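Local coordinates for HpcH/HpaI aldolase/citrate lyase family protein (Burkholderia cenocepacia, PDB 4MF4) that belongs to the HpcH/HpaI aldolase/citrate lyase family and folds as a parallel beta/alpha barrel of the TIM-barrel type, its own function being unassigned, at residues Val82-Ala87 against Thr103-Cys108; Glu110-Ala115 against Val174-Ala179; Ala160-Val165 against Val183-Val188; Arg169-Val174 against Glu209-Arg214. One frame throughout, in Å; residues are numbered along the deposited sequence.

Contact 1: residues Val82-Ala87 against Thr103-Cys108; sequences VVRVPA and TLMFPC. With EDO (1,2-ethanediol), chain G.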
loop_
_atom_site.group_PDB
_atom_site.type_symbol
_atom_site.label_atom_id
_atom_site.label_comp_id
_atom_site.label_asym_id
_atom_site.label_seq_id
_atom_site.Cartn_x
_atom_site.Cartn_y
_atom_site.Cartn_z
ATOM N N VAL A 82 -10.134 20.330 4.859
ATOM C CA VAL A 82 -11.516 20.158 4.433
ATOM C C VAL A 82 -11.533 18.856 3.620
ATOM O O VAL A 82 -10.581 18.591 2.836
ATOM C CB VAL A 82 -11.911 21.356 3.535
ATOM C CG1 VAL A 82 -13.290 21.161 2.929
ATOM C CG2 VAL A 82 -11.848 22.677 4.326
ATOM N N VAL A 83 -12.572 18.040 3.799
ATOM C CA VAL A 83 -12.736 16.834 2.969
ATOM C C VAL A 83 -13.952 16.963 2.078
ATOM O O VAL A 83 -15.062 17.228 2.574
ATOM C CB VAL A 83 -12.807 15.529 3.835
ATOM C CG1 VAL A 83 -13.179 14.320 2.986
ATOM C CG2 VAL A 83 -11.482 15.266 4.516
ATOM N N ARG A 84 -13.782 16.829 0.757
ATOM C CA ARG A 84 -14.985 16.704 -0.103
ATOM C C ARG A 84 -15.345 15.232 -0.291
ATOM O O ARG A 84 -14.579 14.503 -0.945
ATOM C CB ARG A 84 -14.828 17.350 -1.471
ATOM C CG ARG A 84 -16.049 17.042 -2.367
ATOM C CD ARG A 84 -16.192 18.002 -3.516
ATOM N NE ARG A 84 -15.214 17.728 -4.558
ATOM C CZ ARG A 84 -15.160 18.335 -5.743
ATOM N NH1 ARG A 84 -16.003 19.329 -6.076
ATOM N NH2 ARG A 84 -14.223 17.976 -6.600
ATOM N N VAL A 85 -16.500 14.806 0.262
ATOM C CA VAL A 85 -16.901 13.409 0.178
ATOM C C VAL A 85 -17.411 13.103 -1.231
ATOM O O VAL A 85 -17.750 14.026 -1.984
ATOM C CB VAL A 85 -17.928 12.985 1.260
ATOM C CG1 VAL A 85 -17.340 13.182 2.645
ATOM C CG2 VAL A 85 -19.266 13.705 1.105
ATOM N N PRO A 86 -17.405 11.813 -1.618
ATOM C CA PRO A 86 -17.828 11.448 -2.964
ATOM C C PRO A 86 -19.323 11.657 -3.217
ATOM O O PRO A 86 -19.698 11.982 -4.334
ATOM C CB PRO A 86 -17.491 9.941 -3.061
ATOM C CG PRO A 86 -16.577 9.667 -1.918
ATOM C CD PRO A 86 -17.029 10.629 -0.841
ATOM N N ALA A 87 -20.145 11.458 -2.178
ATOM C CA ALA A 87 -21.613 11.435 -2.298
ATOM C C ALA A 87 -22.202 11.531 -0.883
ATOM O O ALA A 87 -21.502 11.385 0.101
ATOM C CB ALA A 87 -22.081 10.142 -2.952
ATOM N N THR A 103 -14.434 19.510 8.826
ATOM C CA THR A 103 -15.123 20.331 7.843
ATOM C C THR A 103 -15.323 19.466 6.592
ATOM O O THR A 103 -14.365 18.914 6.029
ATOM C CB THR A 103 -14.351 21.621 7.508
ATOM O OG1 THR A 103 -14.083 22.385 8.700
ATOM C CG2 THR A 103 -15.124 22.451 6.515
ATOM N N LEU A 104 -16.572 19.318 6.186
ATOM C CA LEU A 104 -16.932 18.463 5.068
ATOM C C LEU A 104 -17.596 19.271 3.977
ATOM O O LEU A 104 -18.418 20.182 4.274
ATOM C CB LEU A 104 -17.917 17.420 5.535
ATOM C CG LEU A 104 -17.430 16.328 6.450
ATOM C CD1 LEU A 104 -18.512 15.252 6.548
ATOM C CD2 LEU A 104 -16.107 15.777 5.977
ATOM N N MET A 105 -17.235 18.970 2.732
ATOM C CA MET A 105 -17.898 19.541 1.582
ATOM C C MET A 105 -18.746 18.452 0.907
ATOM O O MET A 105 -18.250 17.364 0.604
ATOM C CB MET A 105 -16.897 20.112 0.572
ATOM C CG MET A 105 -17.602 20.840 -0.575
ATOM S SD MET A 105 -16.491 21.542 -1.792
ATOM C CE MET A 105 -15.346 22.446 -0.776
ATOM N N PHE A 106 -20.022 18.758 0.662
ATOM C CA PHE A 106 -20.944 17.846 -0.043
ATOM C C PHE A 106 -21.198 18.330 -1.486
ATOM O O PHE A 106 -21.614 19.494 -1.717
ATOM C CB PHE A 106 -22.268 17.792 0.719
ATOM C CG PHE A 106 -22.172 17.115 2.025
ATOM C CD1 PHE A 106 -21.711 17.793 3.142
ATOM C CD2 PHE A 106 -22.498 15.770 2.134
ATOM C CE1 PHE A 106 -21.638 17.157 4.372
ATOM C CE2 PHE A 106 -22.411 15.128 3.343
ATOM C CZ PHE A 106 -21.970 15.832 4.474
ATOM N N PRO A 107 -20.941 17.462 -2.464
ATOM C CA PRO A 107 -21.159 17.799 -3.853
ATOM C C PRO A 107 -22.639 17.793 -4.180
ATOM O O PRO A 107 -23.435 17.245 -3.439
ATOM C CB PRO A 107 -20.465 16.670 -4.618
ATOM C CG PRO A 107 -20.340 15.544 -3.700
ATOM C CD PRO A 107 -20.425 16.089 -2.279
ATOM N N CYS A 108 -23.001 18.348 -5.316
ATOM C CA CYS A 108 -24.352 18.095 -5.822
ATOM C C CYS A 108 -25.481 18.351 -4.810
ATOM O O CYS A 108 -26.330 17.475 -4.622
ATOM C CB CYS A 108 -24.501 16.599 -6.211
ATOM S SG CYS A 108 -23.281 15.835 -7.304
HETATM C C1 EDO G . -13.662 21.760 -7.616
HETATM O O1 EDO G . -14.848 22.460 -8.040
HETATM C C2 EDO G . -13.056 20.883 -8.705
HETATM O O2 EDO G . -13.836 19.681 -8.840
#
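Thr-103 meets the neighbouring strand through its carbonyl. Its O accepts from Val-83 N at 3.0 Å, and the N-H points almost straight at it (170°). Its methyl CG2 rests on Val-82 CG2, while its hydroxyl turns to Asn-14. Leu-104 packs beside Val-83 on the helix-facing side of the barrel wall. Its CD2 lies 3.9 Å from Val-83 CB, and helix 90-98 covers the leucine from outside. Met-105 returns the pairing: its N donates to Val-83 O at 2.8 Å, and its O takes Val-85 N in a more bent bond of 3.1 Å. Its side chain lies on the inner face with Arg-84. There SD comes within 3.9 Å of Arg-84 CD, the two chains running obliquely to one another. Phe-106 belongs to the outer side, where Val-85 CG2 approaches its ring obliquely, 4.0 Å from CD2. Pro-107 then brings CG and CD to the carbonyl oxygens of Val-85 and Pro-86, with CD 3.4 Å from Val-85 O.

The two strands and helix 90-98 form a beta-alpha-beta crossover of the barrel. Arg-84 carries the polar chemistry. With CG anti to its own backbone N (chi1 173°) the chain leaves the strand, and the bend at chi3 turns the guanidinium so that NH2 meets 1,2-ethanediol O2 in the guanidinium plane at 2.8 Å. The diol probably comes from the crystallisation liquor. Asp-54 at NE and Gln-164 at NH1 are the protein partners that fix the orientation of the group, and NH2 is left to meet the diol.

Contact 2: residues Glu110-Ala115 against Val174-Ala179; sequences ETPDDA and VERIAA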
loop_
_atom_site.group_PDB
_atom_site.type_symbol
_atom_site.label_atom_id
_atom_site.label_comp_id
_atom_site.label_asym_id
_atom_site.label_seq_id
_atom_site.Cartn_x
_atom_site.Cartn_y
_atom_site.Cartn_z
ATOM N N GLU A 110 -28.853 20.151 -4.227
ATOM C CA GLU A 110 -29.808 20.838 -5.093
ATOM C C GLU A 110 -31.072 21.346 -4.441
ATOM O O GLU A 110 -31.764 22.180 -5.025
ATOM C CB GLU A 110 -30.202 19.892 -6.199
ATOM C CG GLU A 110 -28.996 19.372 -6.937
ATOM C CD GLU A 110 -29.397 18.695 -8.224
ATOM O OE1 GLU A 110 -29.164 19.263 -9.301
ATOM O OE2 GLU A 110 -30.001 17.605 -8.131
ATOM N N THR A 111 -31.404 20.826 -3.260
ATOM C CA THR A 111 -32.604 21.242 -2.549
ATOM C C THR A 111 -32.321 21.479 -1.072
ATOM O O THR A 111 -31.339 21.010 -0.547
ATOM C CB THR A 111 -33.681 20.150 -2.639
ATOM O OG1 THR A 111 -33.202 18.975 -1.987
ATOM C CG2 THR A 111 -33.994 19.798 -4.125
ATOM N N PRO A 112 -33.212 22.200 -0.387
ATOM C CA PRO A 112 -32.953 22.370 1.002
ATOM C C PRO A 112 -33.070 21.025 1.728
ATOM O O PRO A 112 -32.384 20.848 2.694
ATOM C CB PRO A 112 -34.019 23.386 1.455
ATOM C CG PRO A 112 -35.025 23.443 0.375
ATOM C CD PRO A 112 -34.295 23.068 -0.875
ATOM N N ASP A 113 -33.890 20.089 1.246
ATOM C CA ASP A 113 -33.891 18.703 1.821
ATOM C C ASP A 113 -32.549 18.009 1.706
ATOM O O ASP A 113 -32.129 17.415 2.647
ATOM C CB ASP A 113 -34.988 17.803 1.236
ATOM C CG ASP A 113 -36.348 18.140 1.791
ATOM O OD1 ASP A 113 -36.413 19.037 2.658
ATOM O OD2 ASP A 113 -37.359 17.524 1.379
ATOM N N ASP A 114 -31.877 18.112 0.573
ATOM C CA ASP A 114 -30.532 17.581 0.441
ATOM C C ASP A 114 -29.580 18.182 1.491
ATOM O O ASP A 114 -28.787 17.491 2.073
ATOM C CB ASP A 114 -29.926 17.942 -0.945
ATOM C CG ASP A 114 -30.593 17.223 -2.128
ATOM O OD1 ASP A 114 -31.384 16.287 -1.933
ATOM O OD2 ASP A 114 -30.335 17.645 -3.258
ATOM N N ALA A 115 -29.617 19.503 1.637
ATOM C CA ALA A 115 -28.740 20.233 2.565
ATOM C C ALA A 115 -29.011 19.814 4.011
ATOM O O ALA A 115 -28.077 19.506 4.764
ATOM C CB ALA A 115 -28.954 21.743 2.405
ATOM N N VAL A 174 -31.533 28.203 -3.902
ATOM C CA VAL A 174 -30.361 28.595 -3.128
ATOM C C VAL A 174 -30.653 29.445 -1.894
ATOM O O VAL A 174 -29.960 29.337 -0.893
ATOM C CB VAL A 174 -29.286 29.273 -3.974
ATOM C CG1 VAL A 174 -29.718 30.667 -4.400
ATOM C CG2 VAL A 174 -27.977 29.366 -3.168
ATOM N N GLU A 175 -31.692 30.269 -1.935
ATOM C CA GLU A 175 -32.030 31.050 -0.757
ATOM C C GLU A 175 -32.521 30.099 0.366
ATOM O O GLU A 175 -32.151 30.254 1.510
ATOM C CB GLU A 175 -33.045 32.167 -1.093
ATOM C CG GLU A 175 -32.498 33.186 -2.126
ATOM C CD GLU A 175 -32.637 32.759 -3.598
ATOM O OE1 GLU A 175 -33.276 31.707 -3.899
ATOM O OE2 GLU A 175 -32.104 33.480 -4.499
ATOM N N ARG A 176 -33.315 29.105 0.031
ATOM C CA ARG A 176 -33.799 28.141 1.051
ATOM C C ARG A 176 -32.675 27.183 1.515
ATOM O O ARG A 176 -32.680 26.710 2.664
ATOM C CB ARG A 176 -34.974 27.335 0.491
ATOM C CG ARG A 176 -36.238 28.157 0.185
ATOM C CD ARG A 176 -37.131 27.422 -0.820
ATOM N NE ARG A 176 -37.959 26.396 -0.165
ATOM C CZ ARG A 176 -38.290 25.195 -0.670
ATOM N NH1 ARG A 176 -37.848 24.776 -1.848
ATOM N NH2 ARG A 176 -39.052 24.384 0.043
ATOM N N ILE A 177 -31.745 26.843 0.606
ATOM C CA ILE A 177 -30.535 26.108 1.006
ATOM C C ILE A 177 -29.718 26.923 2.013
ATOM O O ILE A 177 -29.323 26.422 3.058
ATOM C CB ILE A 177 -29.681 25.721 -0.202
ATOM C CG1 ILE A 177 -30.443 24.683 -1.033
ATOM C CG2 ILE A 177 -28.327 25.157 0.249
ATOM C CD1 ILE A 177 -29.870 24.443 -2.399
ATOM N N ALA A 178 -29.502 28.196 1.715
ATOM C CA ALA A 178 -28.771 29.082 2.623
ATOM C C ALA A 178 -29.403 29.205 4.013
ATOM O O ALA A 178 -28.683 29.329 5.003
ATOM C CB ALA A 178 -28.650 30.443 2.005
ATOM N N ALA A 179 -30.728 29.174 4.075
ATOM C CA ALA A 179 -31.454 29.298 5.349
ATOM C C ALA A 179 -31.533 27.980 6.109
ATOM O O ALA A 179 -32.042 27.948 7.229
ATOM C CB ALA A 179 -32.851 29.819 5.108
#
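This is a helix-to-helix packing contact on the outside of the TIM barrel, with no hydrogen bond between the two segments. The start of helix 112-121 meets the short helix 174-178, about 17 Å from the centre of the chain to the centre of the contact. A capping box opens the first helix. Thr-111 is the N-cap, and its OG1 accepts from Asp-114 N at 3.0 Å. In return Asp-114 OD2 takes Thr-111 N, weakly, and Glu-110 N more firmly at 3.1 Å, through its anti lone pair. The carboxylate thus ties the helix start to the turn before it.

Ile-177 reaches from its helix to the start of helix 112-121. CG1 sits beside its own backbone N and anti to its carbonyl carbon (chi1 -67°), which brings it to Thr-111 C at 3.7 Å. CD1 continues to the backbone of Glu-110, 3.9 Å from its carbonyl C. The other branch, CG2, touches Ala-115 CB at 4.1 Å. Leu-186 of the barrel wall also touches Ile-177, so this residue links the helix pair to the sheet.

Pro-112 takes the outer side of the contact. Its CB lies 3.8 Å from Arg-176 O, and its ring crosses the arginine side chain obliquely. A bend at chi3 of Arg-176 turns the guanidinium back over the proline, while Glu-173 pairs with NH1. Pro-112 CG stands over the centre of one guanidinium face, 3.8 Å from Arg-176 CZ.

Contact 3: residues Ala160-Val165 against Val183-Val188; sequences AVIVQV and VDCLFV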
loop_
_atom_site.group_PDB
_atom_site.type_symbol
_atom_site.label_atom_id
_atom_site.label_comp_id
_atom_site.label_asym_id
_atom_site.label_seq_id
_atom_site.Cartn_x
_atom_site.Cartn_y
_atom_site.Cartn_z
ATOM N N ALA A 160 -18.243 21.526 10.664
ATOM C CA ALA A 160 -18.743 22.469 9.679
ATOM C C ALA A 160 -19.159 21.808 8.374
ATOM O O ALA A 160 -18.537 20.856 7.929
ATOM C CB ALA A 160 -17.703 23.532 9.415
ATOM N N VAL A 161 -20.243 22.313 7.785
ATOM C CA VAL A 161 -20.803 21.755 6.568
ATOM C C VAL A 161 -20.771 22.820 5.462
ATOM O O VAL A 161 -21.288 23.927 5.609
ATOM C CB VAL A 161 -22.230 21.239 6.780
ATOM C CG1 VAL A 161 -22.891 20.821 5.464
ATOM C CG2 VAL A 161 -22.265 20.112 7.805
ATOM N N ILE A 162 -20.156 22.443 4.355
ATOM C CA ILE A 162 -20.101 23.222 3.117
ATOM C C ILE A 162 -20.905 22.462 2.045
ATOM O O ILE A 162 -20.649 21.256 1.774
ATOM C CB ILE A 162 -18.661 23.382 2.594
ATOM C CG1 ILE A 162 -17.746 23.950 3.675
ATOM C CG2 ILE A 162 -18.651 24.287 1.362
ATOM C CD1 ILE A 162 -16.271 23.995 3.325
ATOM N N VAL A 163 -21.882 23.152 1.449
ATOM C CA VAL A 163 -22.723 22.556 0.395
ATOM C C VAL A 163 -22.339 23.138 -0.971
ATOM O O VAL A 163 -22.275 24.356 -1.147
ATOM C CB VAL A 163 -24.218 22.726 0.672
ATOM C CG1 VAL A 163 -24.571 21.961 1.939
ATOM C CG2 VAL A 163 -24.657 24.177 0.820
ATOM N N GLN A 164 -22.069 22.263 -1.919
ATOM C CA GLN A 164 -21.708 22.715 -3.220
ATOM C C GLN A 164 -22.990 22.905 -4.033
ATOM O O GLN A 164 -23.797 21.988 -4.145
ATOM C CB GLN A 164 -20.728 21.724 -3.854
ATOM C CG GLN A 164 -20.105 22.242 -5.113
ATOM C CD GLN A 164 -18.848 21.442 -5.563
ATOM O OE1 GLN A 164 -18.407 20.489 -4.915
ATOM N NE2 GLN A 164 -18.320 21.817 -6.704
ATOM N N VAL A 165 -23.188 24.108 -4.569
ATOM C CA VAL A 165 -24.394 24.412 -5.335
ATOM C C VAL A 165 -23.970 24.441 -6.800
ATOM O O VAL A 165 -23.234 25.311 -7.231
ATOM C CB VAL A 165 -25.020 25.737 -4.899
ATOM C CG1 VAL A 165 -26.315 25.988 -5.659
ATOM C CG2 VAL A 165 -25.299 25.726 -3.408
ATOM N N VAL A 183 -25.886 24.807 7.658
ATOM C CA VAL A 183 -25.128 25.115 6.437
ATOM C C VAL A 183 -24.187 26.279 6.743
ATOM O O VAL A 183 -24.634 27.392 6.994
ATOM C CB VAL A 183 -26.054 25.484 5.248
ATOM C CG1 VAL A 183 -25.271 26.131 4.093
ATOM C CG2 VAL A 183 -26.770 24.249 4.770
ATOM N N ASP A 184 -22.879 26.034 6.757
ATOM C CA ASP A 184 -21.915 27.084 7.160
ATOM C C ASP A 184 -21.318 27.794 5.935
ATOM O O ASP A 184 -20.713 28.850 6.073
ATOM C CB ASP A 184 -20.781 26.510 8.010
ATOM C CG ASP A 184 -21.284 25.757 9.250
ATOM O OD1 ASP A 184 -22.062 26.362 10.053
ATOM O OD2 ASP A 184 -20.946 24.556 9.402
ATOM N N CYS A 185 -21.481 27.239 4.731
ATOM C CA CYS A 185 -20.918 27.869 3.558
ATOM C C CYS A 185 -21.594 27.364 2.305
ATOM O O CYS A 185 -21.835 26.176 2.212
ATOM C CB CYS A 185 -19.438 27.490 3.464
ATOM S SG CYS A 185 -18.555 28.312 2.102
ATOM N N LEU A 186 -21.840 28.237 1.331
ATOM C CA LEU A 186 -22.339 27.815 0.030
ATOM C C LEU A 186 -21.140 27.798 -0.887
ATOM O O LEU A 186 -20.444 28.807 -0.971
ATOM C CB LEU A 186 -23.369 28.794 -0.534
ATOM C CG LEU A 186 -24.590 29.114 0.296
ATOM C CD1 LEU A 186 -25.366 30.294 -0.291
ATOM C CD2 LEU A 186 -25.451 27.881 0.445
ATOM N N PHE A 187 -20.898 26.699 -1.608
ATOM C CA PHE A 187 -19.714 26.657 -2.472
ATOM C C PHE A 187 -20.083 26.553 -3.950
ATOM O O PHE A 187 -20.821 25.677 -4.343
ATOM C CB PHE A 187 -18.832 25.496 -2.029
ATOM C CG PHE A 187 -17.480 25.457 -2.693
ATOM C CD1 PHE A 187 -17.321 24.813 -3.889
ATOM C CD2 PHE A 187 -16.380 26.006 -2.081
ATOM C CE1 PHE A 187 -16.080 24.719 -4.472
ATOM C CE2 PHE A 187 -15.128 25.931 -2.660
ATOM C CZ PHE A 187 -14.979 25.265 -3.843
ATOM N N VAL A 188 -19.601 27.485 -4.753
ATOM C CA VAL A 188 -19.778 27.435 -6.219
ATOM C C VAL A 188 -18.610 26.754 -6.944
ATOM O O VAL A 188 -17.451 27.203 -6.857
ATOM C CB VAL A 188 -19.920 28.886 -6.781
ATOM C CG1 VAL A 188 -20.161 28.868 -8.282
ATOM C CG2 VAL A 188 -21.061 29.630 -6.104
#
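Asp-184 binds Val-161 twice. Its CG lies beside its own backbone N (chi1 -56°), which puts the carboxylate next to Val-161 N. OD2 accepts from that N at 2.9 Å, on the anti side and 20° out of the carboxylate plane. Asp-184 N donates to Val-161 O, also at 2.9 Å. The carboxylate thus takes a place in the strand pairing, and Arg-21 holds its other oxygen. Cys-185 N adds a weak bond to Val-161 O. Regular parallel pairing follows: Val-163 N to Cys-185 O, Phe-187 N to Val-163 O at 2.8 Å, and Val-165 N to Phe-187 O.

On the inner face Ile-162 CG2 lies 3.6 Å from Phe-187 CB. Gln-164 runs beside Phe-187, pointing the same way, and its CG sits at the ring edge, 4.0 Å from CD1. Amide and ring planes stand 78° apart. Gln-164 OE1 meets Arg-84. On the other face Val-163 CG2 touches Leu-186 CD2 at 3.8 Å and Val-183 CG1 at 3.9 Å.

These are neighbouring strands of the TIM barrel. Strand 103-106 flanks strand 160-165 on its far side. Leu-246 of strand 246-251 packs against Ile-162, Cys-185 and Phe-187, while helix 174-178 covers Val-163 and Leu-186 from outside.

Contact 4: residues Arg169-Val174 against Glu209-Arg214; sequences RGVDEV and ETAMAR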
loop_
_atom_site.group_PDB
_atom_site.type_symbol
_atom_site.label_atom_id
_atom_site.label_comp_id
_atom_site.label_asym_id
_atom_site.label_seq_id
_atom_site.Cartn_x
_atom_site.Cartn_y
_atom_site.Cartn_z
ATOM N N ARG A 169 -31.345 23.597 -10.656
ATOM C CA ARG A 169 -32.356 23.449 -9.615
ATOM C C ARG A 169 -31.783 24.010 -8.305
ATOM O O ARG A 169 -32.470 24.660 -7.534
ATOM C CB ARG A 169 -32.742 21.972 -9.424
ATOM C CG ARG A 169 -33.578 21.736 -8.166
ATOM C CD ARG A 169 -34.116 20.331 -8.120
ATOM N NE ARG A 169 -33.092 19.337 -8.458
ATOM C CZ ARG A 169 -33.348 18.047 -8.668
ATOM N NH1 ARG A 169 -34.601 17.600 -8.598
ATOM N NH2 ARG A 169 -32.358 17.196 -8.957
ATOM N N GLY A 170 -30.520 23.729 -8.066
ATOM C CA GLY A 170 -29.851 24.205 -6.841
ATOM C C GLY A 170 -29.826 25.716 -6.787
ATOM O O GLY A 170 -30.038 26.309 -5.737
ATOM N N VAL A 171 -29.561 26.345 -7.932
ATOM C CA VAL A 171 -29.575 27.797 -7.985
ATOM C C VAL A 171 -30.980 28.343 -7.677
ATOM O O VAL A 171 -31.103 29.299 -6.908
ATOM C CB VAL A 171 -29.022 28.368 -9.305
ATOM C CG1 VAL A 171 -29.103 29.884 -9.270
ATOM C CG2 VAL A 171 -27.553 27.957 -9.506
ATOM N N ASP A 172 -32.025 27.702 -8.195
ATOM C CA ASP A 172 -33.399 28.155 -7.920
ATOM C C ASP A 172 -33.751 28.014 -6.432
ATOM O O ASP A 172 -34.551 28.783 -5.908
ATOM C CB ASP A 172 -34.416 27.382 -8.758
ATOM C CG ASP A 172 -34.284 27.660 -10.245
ATOM O OD1 ASP A 172 -34.273 28.847 -10.656
ATOM O OD2 ASP A 172 -34.200 26.684 -11.011
ATOM N N GLU A 173 -33.116 27.050 -5.762
ATOM C CA GLU A 173 -33.410 26.703 -4.397
ATOM C C GLU A 173 -32.428 27.338 -3.420
ATOM O O GLU A 173 -32.506 27.083 -2.232
ATOM C CB GLU A 173 -33.362 25.144 -4.264
ATOM C CG GLU A 173 -34.540 24.390 -4.888
ATOM C CD GLU A 173 -35.804 24.511 -4.032
ATOM O OE1 GLU A 173 -36.573 23.546 -3.923
ATOM O OE2 GLU A 173 -36.003 25.553 -3.408
ATOM N N VAL A 174 -31.533 28.203 -3.902
ATOM C CA VAL A 174 -30.361 28.595 -3.128
ATOM C C VAL A 174 -30.653 29.445 -1.894
ATOM O O VAL A 174 -29.960 29.337 -0.893
ATOM C CB VAL A 174 -29.286 29.273 -3.974
ATOM C CG1 VAL A 174 -29.718 30.667 -4.400
ATOM C CG2 VAL A 174 -27.977 29.366 -3.168
ATOM N N GLU A 209 -22.715 33.335 -15.384
ATOM C CA GLU A 209 -22.332 34.469 -14.486
ATOM C C GLU A 209 -23.532 34.938 -13.680
ATOM O O GLU A 209 -23.394 35.227 -12.502
ATOM C CB GLU A 209 -21.622 35.623 -15.244
ATOM C CG GLU A 209 -20.246 35.166 -15.745
ATOM C CD GLU A 209 -19.326 36.260 -16.279
ATOM O OE1 GLU A 209 -19.800 37.298 -16.790
ATOM O OE2 GLU A 209 -18.098 36.050 -16.242
ATOM N N THR A 210 -24.728 34.939 -14.289
ATOM C CA THR A 210 -25.962 35.272 -13.598
ATOM C C THR A 210 -26.310 34.292 -12.476
ATOM O O THR A 210 -26.712 34.710 -11.378
ATOM C CB THR A 210 -27.154 35.357 -14.579
ATOM O OG1 THR A 210 -26.914 36.380 -15.542
ATOM C CG2 THR A 210 -28.441 35.664 -13.859
ATOM N N ALA A 211 -26.129 32.994 -12.744
ATOM C CA ALA A 211 -26.367 32.021 -11.734
ATOM C C ALA A 211 -25.391 32.200 -10.564
ATOM O O ALA A 211 -25.814 32.180 -9.396
ATOM C CB ALA A 211 -26.286 30.624 -12.302
ATOM N N MET A 212 -24.114 32.364 -10.863
ATOM C CA MET A 212 -23.130 32.504 -9.811
ATOM C C MET A 212 -23.439 33.723 -8.927
ATOM O O MET A 212 -23.386 33.625 -7.707
ATOM C CB MET A 212 -21.725 32.583 -10.395
ATOM C CG MET A 212 -21.284 31.341 -11.173
ATOM S SD MET A 212 -19.763 31.628 -12.102
ATOM C CE MET A 212 -18.654 32.010 -10.789
ATOM N N ALA A 213 -23.747 34.867 -9.557
ATOM C CA ALA A 213 -24.099 36.105 -8.866
ATOM C C ALA A 213 -25.260 35.846 -7.904
ATOM O O ALA A 213 -25.227 36.315 -6.760
ATOM C CB ALA A 213 -24.442 37.212 -9.889
ATOM N N ARG A 214 -26.269 35.074 -8.344
ATOM C CA ARG A 214 -27.384 34.726 -7.472
ATOM C C ARG A 214 -26.960 33.981 -6.223
ATOM O O ARG A 214 -27.444 34.269 -5.130
ATOM C CB ARG A 214 -28.495 33.941 -8.204
ATOM C CG ARG A 214 -29.721 33.721 -7.327
ATOM C CD ARG A 214 -30.873 33.088 -8.088
ATOM N NE ARG A 214 -31.896 32.532 -7.196
ATOM C CZ ARG A 214 -32.971 31.877 -7.618
ATOM N NH1 ARG A 214 -33.183 31.674 -8.914
ATOM N NH2 ARG A 214 -33.844 31.435 -6.743
#
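Val-171 faces helix 206-222 with both methyls. CG2 touches Ala-211 CB at 4.1 Å. CG1 lies anti to the backbone N (chi1 179°) and packs on the aliphatic part of Arg-214, 3.8 Å from CD. The carbonyl of Val-171 is engaged too. Its O stands over the centre of one face of the Arg-214 guanidinium, 3.3 Å from CZ. This is a contact with the flat face and not a hydrogen bond.

Asp-172 follows at the end of helix 168-172. Its OD1 forms a salt bridge to Arg-214 NH1 at 3.5 Å, with the carboxylate and guanidinium planes 61° apart. Its backbone O comes within 2.9 Å of Arg-214 NH2, but the angle is too poor for a hydrogen bond. Val-174 closes the row: its CG1 lies 4.0 Å from Arg-214 NE, the two side chains passing in opposite directions.

The contact joins two of the outer helices of the TIM barrel. Leu-193 of helix 190-196 also packs on Val-171. Arg-214 crosses from one helix to the other because its chain is extended from CG to NE, with CG anti to the backbone N (chi1 -174°). Glu-175 is its stronger partner, pairing with NE. Two carboxylates and the Val-171 carbonyl oxygen therefore lie close to one guanidinium, and their negative potential probably favours its charge.

Contacts 1 and 3 are adjacent pairings in one barrel wall, their centres 9 Å apart. Backbone bonds join them: Phe-106 N lies 2.8 Å from Ile-162 O, and Phe-106 O is equally close to Gln-164 N. The 1,2-ethanediol lies near both, bound by Arg-84 and about 4 Å from the Gln-164 side chain. It is probably from the crystallisation liquor, though it may mark a pocket at this end of the barrel. Contacts 2 and 4 belong to the outer helical layer, share Val-174 and have centres 11 Å apart. The salt bridge from Glu-175 OE2 to Arg-214 NE, 2.9 Å, also links them. Ile-177 CG2 touches Val-163 CG2 at 3.8 Å, connecting contact 2 to contact 3. Contacts 1 and 4 do not touch.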